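Local coordinates for protein sucrose 6(F)-phosphate phosphorylase (Thermoanaerobacterium thermosaccharolyticum DSM 571, PDB 6S9V) that is a bacterial phosphorylase of the alpha-amylase family, with a catalytic domain built as a TIM barrel, at residues 45-50 with 444-449; 17-22 with 386-391. One frame throughout, in Å; residues are numbered along the deposited sequence.

Contact 1: 45-50 with 444-449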
ATOM      1  N   PHE A  45     -17.648  -1.062  13.341  1.00 23.76           N
ATOM      2  CA  PHE A  45     -17.298  -0.516  12.034  1.00 22.15           C
ATOM      3  C   PHE A  45     -18.099  -1.092  10.875  1.00 22.04           C
ATOM      4  O   PHE A  45     -17.665  -0.975   9.719  1.00 23.20           O
ATOM      5  CB  PHE A  45     -15.805  -0.748  11.752  1.00 21.70           C
ATOM      6  CG  PHE A  45     -14.885  -0.263  12.840  1.00 22.66           C
ATOM      7  CD1 PHE A  45     -14.968   1.026  13.314  1.00 21.82           C
ATOM      8  CD2 PHE A  45     -13.904  -1.097  13.357  1.00 25.22           C
ATOM      9  CE1 PHE A  45     -14.119   1.475  14.314  1.00 21.17           C
ATOM     10  CE2 PHE A  45     -13.046  -0.654  14.351  1.00 24.81           C
ATOM     11  CZ  PHE A  45     -13.146   0.637  14.822  1.00 22.64           C
ATOM     12  N   SER A  46     -19.269  -1.670  11.136  1.00 21.29           N
ATOM     13  CA  SER A  46     -19.981  -2.381  10.079  1.00 23.94           C
ATOM     14  C   SER A  46     -20.283  -1.476   8.885  1.00 26.05           C
ATOM     15  O   SER A  46     -20.177  -1.912   7.733  1.00 26.36           O
ATOM     16  CB  SER A  46     -21.255  -3.016  10.631  1.00 24.17           C
ATOM     17  OG  SER A  46     -20.917  -4.197  11.332  1.00 24.73           O
ATOM     18  N   ASP A  47     -20.707  -0.233   9.129  1.00 22.97           N
ATOM     19  CA  ASP A  47     -20.977   0.696   8.033  1.00 21.01           C
ATOM     20  C   ASP A  47     -19.885   1.753   7.923  1.00 20.63           C
ATOM     21  O   ASP A  47     -20.041   2.743   7.199  1.00 19.80           O
ATOM     22  CB  ASP A  47     -22.355   1.342   8.183  1.00 20.57           C
ATOM     23  CG  ASP A  47     -22.480   2.185   9.437  1.00 21.08           C
ATOM     24  OD1 ASP A  47     -21.702   1.975  10.390  1.00 21.58           O
ATOM     25  OD2 ASP A  47     -23.351   3.069   9.454  1.00 22.20           O
ATOM     26  N   VAL A  48     -18.762   1.531   8.590  1.00 20.84           N
ATOM     27  CA  VAL A  48     -17.630   2.437   8.512  1.00 21.03           C
ATOM     28  C   VAL A  48     -16.744   2.045   7.336  1.00 19.96           C
ATOM     29  O   VAL A  48     -16.124   2.912   6.712  1.00 19.02           O
ATOM     30  CB  VAL A  48     -16.857   2.420   9.843  1.00 20.29           C
ATOM     31  CG1 VAL A  48     -15.543   3.199   9.728  1.00 19.90           C
ATOM     32  CG2 VAL A  48     -17.740   2.990  10.965  1.00 20.46           C
ATOM     33  N   PHE A  49     -16.684   0.754   7.005  1.00 18.34           N
ATOM     34  CA  PHE A  49     -15.829   0.288   5.921  1.00 17.87           C
ATOM     35  C   PHE A  49     -16.638  -0.518   4.914  1.00 18.97           C
ATOM     36  O   PHE A  49     -17.502  -1.318   5.288  1.00 19.78           O
ATOM     37  CB  PHE A  49     -14.671  -0.548   6.445  1.00 17.79           C
ATOM     38  CG  PHE A  49     -13.798   0.196   7.397  1.00 18.51           C
ATOM     39  CD1 PHE A  49     -13.079   1.296   6.971  1.00 18.63           C
ATOM     40  CD2 PHE A  49     -13.705  -0.191   8.717  1.00 19.46           C
ATOM     41  CE1 PHE A  49     -12.284   2.001   7.849  1.00 19.24           C
ATOM     42  CE2 PHE A  49     -12.904   0.505   9.591  1.00 20.20           C
ATOM     43  CZ  PHE A  49     -12.199   1.598   9.158  1.00 19.23           C
ATOM     44  N   GLY A  50     -16.357  -0.284   3.636  1.00 18.89           N
ATOM     45  CA  GLY A  50     -16.919  -1.092   2.569  1.00 19.16           C
ATOM     46  C   GLY A  50     -15.982  -2.198   2.136  1.00 20.13           C
ATOM     47  O   GLY A  50     -16.382  -3.112   1.402  1.00 21.97           O
ATOM     48  N   ARG A 444     -18.740  10.160   4.409  1.00 19.12           N
ATOM     49  CA  ARG A 444     -18.159   9.835   3.107  1.00 20.57           C
ATOM     50  C   ARG A 444     -18.769   8.568   2.506  1.00 22.19           C
ATOM     51  O   ARG A 444     -18.806   8.420   1.274  1.00 21.67           O
ATOM     52  CB  ARG A 444     -16.640   9.704   3.257  1.00 20.99           C
ATOM     53  CG  ARG A 444     -15.894   9.270   2.019  1.00 21.94           C
ATOM     54  CD  ARG A 444     -16.116  10.190   0.831  1.00 21.90           C
ATOM     55  NE  ARG A 444     -15.285   9.767  -0.295  1.00 20.19           N
ATOM     56  CZ  ARG A 444     -15.527   8.689  -1.038  1.00 20.58           C
ATOM     57  NH1 ARG A 444     -16.582   7.933  -0.779  1.00 21.25           N
ATOM     58  NH2 ARG A 444     -14.712   8.363  -2.033  1.00 20.54           N
ATOM     59  N   ASN A 445     -19.236   7.639   3.346  1.00 21.62           N
ATOM     60  CA  ASN A 445     -19.887   6.434   2.842  1.00 20.84           C
ATOM     61  C   ASN A 445     -21.358   6.647   2.522  1.00 22.80           C
ATOM     62  O   ASN A 445     -21.910   5.934   1.676  1.00 24.81           O
ATOM     63  CB  ASN A 445     -19.786   5.292   3.851  1.00 20.47           C
ATOM     64  CG  ASN A 445     -18.383   4.765   3.982  1.00 21.06           C
ATOM     65  OD1 ASN A 445     -17.545   4.985   3.104  1.00 21.11           O
ATOM     66  ND2 ASN A 445     -18.111   4.059   5.084  1.00 22.01           N
ATOM     67  N   GLU A 446     -22.017   7.583   3.202  1.00 22.42           N
ATOM     68  CA  GLU A 446     -23.464   7.709   3.106  1.00 22.56           C
ATOM     69  C   GLU A 446     -23.907   8.780   2.123  1.00 22.13           C
ATOM     70  O   GLU A 446     -24.930   8.609   1.452  1.00 24.31           O
ATOM     71  CB  GLU A 446     -24.075   8.043   4.477  1.00 25.49           C
ATOM     72  CG  GLU A 446     -23.968   6.953   5.538  1.00 28.67           C
ATOM     73  CD  GLU A 446     -24.327   7.462   6.935  1.00 31.60           C
ATOM     74  OE1 GLU A 446     -24.507   8.687   7.088  1.00 33.13           O
ATOM     75  OE2 GLU A 446     -24.440   6.643   7.877  1.00 30.93           O
ATOM     76  N   TYR A 447     -23.176   9.883   2.006  1.00 21.91           N
ATOM     77  CA  TYR A 447     -23.687  11.004   1.233  1.00 22.25           C
ATOM     78  C   TYR A 447     -23.479  10.765  -0.257  1.00 22.89           C
ATOM     79  O   TYR A 447     -22.360  10.517  -0.710  1.00 23.76           O
ATOM     80  CB  TYR A 447     -23.042  12.313   1.668  1.00 21.47           C
ATOM     81  CG  TYR A 447     -23.881  13.485   1.208  1.00 23.68           C
ATOM     82  CD1 TYR A 447     -25.139  13.718   1.755  1.00 25.22           C
ATOM     83  CD2 TYR A 447     -23.446  14.316   0.192  1.00 24.11           C
ATOM     84  CE1 TYR A 447     -25.926  14.772   1.316  1.00 25.23           C
ATOM     85  CE2 TYR A 447     -24.220  15.368  -0.246  1.00 23.57           C
ATOM     86  CZ  TYR A 447     -25.453  15.592   0.313  1.00 23.94           C
ATOM     87  OH  TYR A 447     -26.213  16.635  -0.146  1.00 24.29           O
ATOM     88  N   GLU A 448     -24.561  10.880  -1.020  1.00 23.66           N
ATOM     89  CA  GLU A 448     -24.577  10.393  -2.394  1.00 27.18           C
ATOM     90  C   GLU A 448     -23.748  11.243  -3.351  1.00 25.59           C
ATOM     91  O   GLU A 448     -23.380  10.752  -4.427  1.00 25.55           O
ATOM     92  CB  GLU A 448     -26.030  10.317  -2.867  1.00 34.83           C
ATOM     93  CG  GLU A 448     -26.915   9.377  -2.035  1.00 45.08           C
ATOM     94  CD  GLU A 448     -27.495  10.005  -0.752  1.00 50.10           C
ATOM     95  OE1 GLU A 448     -26.990  11.054  -0.277  1.00 46.80           O
ATOM     96  OE2 GLU A 448     -28.476   9.435  -0.218  1.00 52.65           O
ATOM     97  N   ALA A 449     -23.430  12.488  -2.988  1.00 23.53           N
ATOM     98  CA  ALA A 449     -22.735  13.379  -3.912  1.00 22.91           C
ATOM     99  C   ALA A 449     -21.348  12.865  -4.281  1.00 21.10           C
ATOM    100  O   ALA A 449     -20.840  13.178  -5.367  1.00 20.81           O
ATOM    101  CB  ALA A 449     -22.625  14.784  -3.311  1.00 24.42           C
TER
HETATM  102  O   HOH W   1     -24.458   4.235   7.321  1.00 21.87           O
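The side-chain amide of Asn445 meets the backbone carbonyls of Asp47 and Val48. Its ND2 donates to both. The bond to Asp47 O is 3.2 Å long, and its N-H...O angle is 156°. This acceptor lies close to the amide plane of Asn445, but ND2 is tilted out of the carbonyl plane of Asp47. The second bond, from ND2 to Val48 O, is shorter at 2.8 Å but weak, because it is bent. Two carbonyls of the loop thus share one NH2 group. OD1 of the same amide accepts from Val21 N, so both ends of the amide are bonded and its rotation is fixed.

Asp47 and Glu446 meet beside this amide, on the exposed side. The two side chains approach at a slant, their carboxylate planes 51° apart, and OD2 of Asp47 stays 4.1 Å from OE2 of Glu446. A water donates to both, at 2.7 Å from Asp47 OD2 and 2.5 Å from Glu446 OE2. Asp47 CG stands between its backbone N and carbonyl carbon (chi1 63°), which turns the carboxylate to the helix. There OD2 also forms a salt bridge with Arg442. That positive charge probably eases the closeness of the two acids.

Val48 turns its side chain away from Asn445 and packs on Ile441 and Leu438, about one and two turns earlier in the helix. The contact joins the loop between helix 34-44 and strand 51-54, an alpha-to-beta connection of the TIM barrel, to the C-terminal end of helix 432-446.

Contact 2: 17-22 with 386-391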
ATOM      1  N   LEU A  17     -15.867   0.080  -9.081  1.00 27.75           N
ATOM      2  CA  LEU A  17     -15.504  -0.309  -7.728  1.00 28.00           C
ATOM      3  C   LEU A  17     -16.409   0.401  -6.738  1.00 26.14           C
ATOM      4  O   LEU A  17     -16.920   1.492  -7.012  1.00 26.59           O
ATOM      5  CB  LEU A  17     -14.046   0.021  -7.431  1.00 29.84           C
ATOM      6  CG  LEU A  17     -13.034  -0.765  -8.270  1.00 33.77           C
ATOM      7  CD1 LEU A  17     -11.664  -0.144  -8.125  1.00 36.00           C
ATOM      8  CD2 LEU A  17     -13.014  -2.235  -7.864  1.00 34.60           C
ATOM      9  N   LYS A  18     -16.657  -0.259  -5.609  1.00 24.29           N
ATOM     10  CA  LYS A  18     -17.448   0.351  -4.552  1.00 24.58           C
ATOM     11  C   LYS A  18     -16.716   1.576  -4.024  1.00 25.13           C
ATOM     12  O   LYS A  18     -15.538   1.499  -3.663  1.00 28.51           O
ATOM     13  CB  LYS A  18     -17.662  -0.655  -3.421  1.00 27.47           C
ATOM     14  CG  LYS A  18     -18.683  -0.240  -2.379  1.00 32.47           C
ATOM     15  CD  LYS A  18     -18.554  -1.072  -1.096  1.00 34.45           C
ATOM     16  CE  LYS A  18     -18.877  -2.544  -1.294  1.00 34.81           C
ATOM     17  NZ  LYS A  18     -18.938  -3.252   0.039  1.00 34.77           N
ATOM     18  N   ASN A  19     -17.416   2.702  -3.973  1.00 23.33           N
ATOM     19  CA  ASN A  19     -16.796   3.970  -3.584  1.00 22.05           C
ATOM     20  C   ASN A  19     -17.005   4.253  -2.097  1.00 21.02           C
ATOM     21  O   ASN A  19     -17.585   5.270  -1.702  1.00 20.14           O
ATOM     22  CB  ASN A  19     -17.346   5.110  -4.439  1.00 23.06           C
ATOM     23  CG  ASN A  19     -16.630   6.425  -4.180  1.00 22.32           C
ATOM     24  OD1 ASN A  19     -15.464   6.436  -3.777  1.00 20.97           O
ATOM     25  ND2 ASN A  19     -17.327   7.533  -4.385  1.00 22.73           N
ATOM     26  N   LYS A  20     -16.492   3.358  -1.265  1.00 21.27           N
ATOM     27  CA  LYS A  20     -16.613   3.492   0.180  1.00 20.45           C
ATOM     28  C   LYS A  20     -15.240   3.373   0.820  1.00 19.15           C
ATOM     29  O   LYS A  20     -14.315   2.787   0.255  1.00 19.22           O
ATOM     30  CB  LYS A  20     -17.578   2.456   0.766  1.00 22.98           C
ATOM     31  CG  LYS A  20     -19.003   2.621   0.242  1.00 26.86           C
ATOM     32  CD  LYS A  20     -20.041   2.033   1.173  1.00 31.81           C
ATOM     33  CE  LYS A  20     -21.443   2.157   0.577  1.00 34.52           C
ATOM     34  NZ  LYS A  20     -21.687   3.496  -0.044  1.00 36.96           N
ATOM     35  N   VAL A  21     -15.117   3.958   2.012  1.00 19.46           N
ATOM     36  CA  VAL A  21     -13.849   3.926   2.719  1.00 18.11           C
ATOM     37  C   VAL A  21     -13.474   2.486   3.052  1.00 17.05           C
ATOM     38  O   VAL A  21     -14.319   1.669   3.448  1.00 17.69           O
ATOM     39  CB  VAL A  21     -13.942   4.800   3.983  1.00 19.34           C
ATOM     40  CG1 VAL A  21     -12.658   4.733   4.767  1.00 21.49           C
ATOM     41  CG2 VAL A  21     -14.280   6.242   3.616  1.00 19.92           C
ATOM     42  N   GLN A  22     -12.190   2.173   2.911  1.00 15.87           N
ATOM     43  CA  GLN A  22     -11.672   0.847   3.218  1.00 16.18           C
ATOM     44  C   GLN A  22     -10.670   0.909   4.366  1.00 16.84           C
ATOM     45  O   GLN A  22     -10.003   1.920   4.572  1.00 18.72           O
ATOM     46  CB  GLN A  22     -10.985   0.240   2.004  1.00 18.37           C
ATOM     47  CG  GLN A  22     -11.889   0.149   0.778  1.00 22.83           C
ATOM     48  CD  GLN A  22     -11.200  -0.490  -0.397  1.00 27.66           C
ATOM     49  OE1 GLN A  22      -9.977  -0.447  -0.513  1.00 27.94           O
ATOM     50  NE2 GLN A  22     -11.982  -1.088  -1.286  1.00 30.85           N
ATOM     51  N   PRO A 386     -10.806  12.625  -5.523  1.00 18.42           N
ATOM     52  CA  PRO A 386     -11.280  11.473  -6.303  1.00 21.19           C
ATOM     53  C   PRO A 386     -10.369  10.267  -6.115  1.00 22.14           C
ATOM     54  O   PRO A 386      -9.140  10.378  -6.122  1.00 21.49           O
ATOM     55  CB  PRO A 386     -11.252  11.985  -7.747  1.00 22.61           C
ATOM     56  CG  PRO A 386     -11.421  13.468  -7.627  1.00 22.99           C
ATOM     57  CD  PRO A 386     -10.680  13.841  -6.351  1.00 18.95           C
ATOM     58  N   GLY A 387     -10.994   9.107  -5.958  1.00 21.75           N
ATOM     59  CA  GLY A 387     -10.298   7.864  -5.691  1.00 22.23           C
ATOM     60  C   GLY A 387     -10.964   7.103  -4.550  1.00 21.03           C
ATOM     61  O   GLY A 387     -11.797   7.618  -3.828  1.00 22.11           O
ATOM     62  N   ILE A 388     -10.537   5.845  -4.430  1.00 19.21           N
ATOM     63  CA  ILE A 388     -11.077   4.974  -3.376  1.00 18.22           C
ATOM     64  C   ILE A 388     -10.279   5.237  -2.117  1.00 17.33           C
ATOM     65  O   ILE A 388      -9.069   4.973  -2.084  1.00 18.75           O
ATOM     66  CB  ILE A 388     -10.987   3.492  -3.786  1.00 20.63           C
ATOM     67  CG1 ILE A 388     -11.723   3.258  -5.102  1.00 25.26           C
ATOM     68  CG2 ILE A 388     -11.522   2.610  -2.660  1.00 21.14           C
ATOM     69  CD1 ILE A 388     -13.202   3.529  -5.028  1.00 31.52           C
ATOM     70  N   PRO A 389     -10.903   5.750  -1.043  1.00 18.04           N
ATOM     71  CA  PRO A 389     -10.145   6.114   0.165  1.00 17.85           C
ATOM     72  C   PRO A 389      -9.907   4.924   1.086  1.00 18.58           C
ATOM     73  O   PRO A 389     -10.824   4.155   1.382  1.00 18.90           O
ATOM     74  CB  PRO A 389     -11.031   7.169   0.840  1.00 19.19           C
ATOM     75  CG  PRO A 389     -12.405   7.009   0.237  1.00 22.34           C
ATOM     76  CD  PRO A 389     -12.344   6.035  -0.913  1.00 21.67           C
ATOM     77  N   GLN A 390      -8.663   4.797   1.553  1.00 18.28           N
ATOM     78  CA  GLN A 390      -8.249   3.777   2.505  1.00 17.38           C
ATOM     79  C   GLN A 390      -7.752   4.436   3.776  1.00 17.52           C
ATOM     80  O   GLN A 390      -7.050   5.451   3.719  1.00 18.63           O
ATOM     81  CB  GLN A 390      -7.134   2.903   1.932  1.00 17.08           C
ATOM     82  CG  GLN A 390      -7.515   2.197   0.655  1.00 19.04           C
ATOM     83  CD  GLN A 390      -6.529   1.127   0.279  1.00 21.58           C
ATOM     84  OE1 GLN A 390      -5.323   1.337   0.346  1.00 22.00           O
ATOM     85  NE2 GLN A 390      -7.036  -0.034  -0.119  1.00 23.64           N
ATOM     86  N   VAL A 391      -8.118   3.854   4.916  1.00 16.29           N
ATOM     87  CA  VAL A 391      -7.688   4.325   6.230  1.00 16.51           C
ATOM     88  C   VAL A 391      -6.906   3.201   6.900  1.00 17.18           C
ATOM     89  O   VAL A 391      -7.431   2.094   7.091  1.00 18.87           O
ATOM     90  CB  VAL A 391      -8.873   4.760   7.108  1.00 17.01           C
ATOM     91  CG1 VAL A 391      -8.403   5.113   8.525  1.00 18.95           C
ATOM     92  CG2 VAL A 391      -9.588   5.953   6.482  1.00 16.69           C
TER
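Gln22 and Gln390 form a parallel beta bridge that closes the eight-stranded TIM barrel, joining its first strand, 22-25, to its last, 388-392. Two backbone bonds make the bridge. Gln22 N donates to Pro389 O at 2.9 Å. Val391 N donates to Gln22 O at 2.7 Å.

The two glutamine side chains lie on the same face of the sheet and repeat the pairing. Gln390 NE2 donates to Gln22 OE1 at 3.0 Å. The bond is nearly straight, with an N-H...O angle of 172°, although the amide planes are 40° apart. Both chains start beside their backbone N (chi1 near -58°) and run out extended, which brings the amides together. The Gln22 amide also lies against Ile388, with CD 3.9 Å from CG2. Phe303 of the neighbouring strand touches all three side chains. A sulfate ion lies about 4 Å from the side chain of Gln390.

Val21, Pro389 and Val391 take the other face. Val21 splits its two methyls: CG2 meets Pro389 CG at 3.9 Å, roughly at a right angle, and CG1 meets Val391 CG2 at 3.7 Å. Helices 372-384 and 432-446 pack on this apolar patch through Phe383 and Ile441.

Before the strand, the chain makes an inverse gamma turn centred on Asn19. Ile388 fits its CD1 against this turn, 3.4 Å from Lys18 O. The Asn19 amide is held at both ends: OD1 bonds to Arg444 NH2, and ND2 to Asn451 OD1.

Both contacts gather around the start of the first barrel strand, and their centres are about 9 Å apart. Contact 2 is strand pairing within the barrel wall. It buries 452 Å², with regular backbone bonds and apolar packing. Contact 1 lies farther out, where a loop meets a helix end. It buries 125 Å², has little apolar contact across it, and is partly wet at its acidic edge. Segment 17-22 connects the two: Gly50 N bonds to Val21 O at 2.8 Å, and Lys20 NZ bonds to Asn445 O. Segment 444-449 reaches contact 2 as well, since Arg444 NH2 packs 3.5 Å from Pro389 CD.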